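Local coordinates for regulatory protein (Pseudomonas aeruginosa, PDB 5J2Y) that represses genes of the quorum-sensing network by binding promoter DNA, probably through its helix-turn-helix domain, at residues T29-S32 with R33-I36. Residues are numbered along the deposited sequence; the frame is centred on the assembly and turned at random.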
# COMPACT_ATOMS: atom_id res chain seq x y z
N THR A 29 -4.52 6.36 6.38
CA THR A 29 -3.16 6.68 6.79
C THR A 29 -2.20 5.91 5.87
O THR A 29 -1.32 6.46 5.27
CB THR A 29 -2.91 6.32 8.28
OG1 THR A 29 -3.68 7.17 9.15
CG2 THR A 29 -1.47 6.49 8.65
N PHE A 30 -2.45 4.63 5.72
CA PHE A 30 -1.56 3.75 4.99
C PHE A 30 -1.56 4.04 3.48
O PHE A 30 -0.50 4.27 2.85
CB PHE A 30 -1.97 2.32 5.26
CG PHE A 30 -1.11 1.31 4.56
CD1 PHE A 30 0.09 0.88 5.12
CD2 PHE A 30 -1.51 0.77 3.39
CE1 PHE A 30 0.86 -0.06 4.50
CE2 PHE A 30 -0.76 -0.16 2.76
CZ PHE A 30 0.44 -0.58 3.29
N TRP A 31 -2.75 4.10 2.89
CA TRP A 31 -2.81 4.23 1.44
C TRP A 31 -2.45 5.61 0.90
O TRP A 31 -1.96 5.74 -0.22
CB TRP A 31 -4.15 3.79 0.95
CG TRP A 31 -4.28 2.39 1.07
CD1 TRP A 31 -4.95 1.70 2.05
CD2 TRP A 31 -3.74 1.41 0.18
NE1 TRP A 31 -4.85 0.34 1.83
CE2 TRP A 31 -4.13 0.14 0.68
CE3 TRP A 31 -2.96 1.48 -0.99
CZ2 TRP A 31 -3.79 -1.03 0.05
CZ3 TRP A 31 -2.60 0.33 -1.60
CH2 TRP A 31 -3.02 -0.94 -1.08
N SER A 32 -2.62 6.63 1.73
CA SER A 32 -2.37 7.98 1.28
C SER A 32 -0.89 8.30 1.15
O SER A 32 -0.55 9.23 0.45
CB SER A 32 -3.10 9.03 2.16
OG SER A 32 -2.68 8.94 3.50
N ARG A 33 -0.00 7.52 1.79
CA ARG A 33 1.46 7.68 1.56
C ARG A 33 1.82 7.50 0.11
O ARG A 33 2.87 7.98 -0.31
CB ARG A 33 2.30 6.66 2.32
CG ARG A 33 2.09 6.68 3.81
CD ARG A 33 3.26 6.05 4.54
NE ARG A 33 3.08 6.30 5.97
CZ ARG A 33 2.52 5.44 6.83
NH1 ARG A 33 2.15 4.23 6.43
NH2 ARG A 33 2.36 5.77 8.10
N PHE A 34 0.98 6.74 -0.61
CA PHE A 34 1.16 6.45 -2.04
C PHE A 34 0.27 7.33 -2.94
O PHE A 34 0.28 7.18 -4.14
CB PHE A 34 0.85 4.95 -2.33
CG PHE A 34 1.59 3.99 -1.43
CD1 PHE A 34 2.94 3.73 -1.63
CD2 PHE A 34 0.94 3.33 -0.40
CE1 PHE A 34 3.62 2.86 -0.81
CE2 PHE A 34 1.62 2.48 0.44
CZ PHE A 34 2.97 2.23 0.22
N GLY A 35 -0.52 8.22 -2.34
CA GLY A 35 -1.48 9.01 -3.10
C GLY A 35 -2.69 8.21 -3.54
O GLY A 35 -3.32 8.51 -4.55
N ILE A 36 -3.01 7.18 -2.77
CA ILE A 36 -4.12 6.31 -3.06
C ILE A 36 -5.21 6.59 -2.02
O ILE A 36 -4.95 6.62 -0.82
CB ILE A 36 -3.66 4.85 -3.01
CG1 ILE A 36 -2.72 4.57 -4.18
CG2 ILE A 36 -4.82 3.87 -3.12
CD1 ILE A 36 -1.93 3.28 -4.04
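F34 turns its edge toward one face of the F30 ring: the planes stand 69° apart with centroids separated by 5.9 Å, a T-shaped pair in which F34 CE2 sits above the F30 plane, displaced toward the rim. W31 CD1 lies at the edge of the F30 ring, in its plane, and F30 CD2 lies above one face of the indole, displaced toward its rim. At the edge of that indole comes I36, whose CD1 packs 3.7 Å from W31 CE3, with CG2 touching the same carbon. T29 O lies over the centre of one face of the R33 guanidinium, and the guanidinium plane is almost perpendicular to the F30 ring, at 86°. R33 reaches there because its chain is extended from CG to NE, running beside T29 so that NH2 ends 3.9 Å from T29 CG2.

W31 O accepts two backbone bonds, from F34 N and from I36 N, each 3.1 Å long; the donors approach from opposite faces of the carbonyl plane. G35 N bonds to S32 O at 3.0 Å, closing a type I turn. G35, with phi at +75°, is the first residue to leave helical geometry; its bond and that of I36 N make a Schellman motif leading toward helix 38-45, consistent with the turn of the RsaL-like helix-turn-helix domain. The contact's nearest atom is about 4 Å from the bound nucleic acid.

F30 and F34 both meet Y61 of helix 52-62, F34 edge-to-face, while W31 rests on L58 and I36 on I54. Polar ends find partners outside residues 29-36: W31 NE1 bonds to E45 OE2, S32 OG to E28 O, and R33 NH1 forms a salt bridge with E25 OE1. The doubly gripped W31 O also lies at the F34 ring edge, and the E25 salt bridge probably offsets the charge of R33 and limits its rotation.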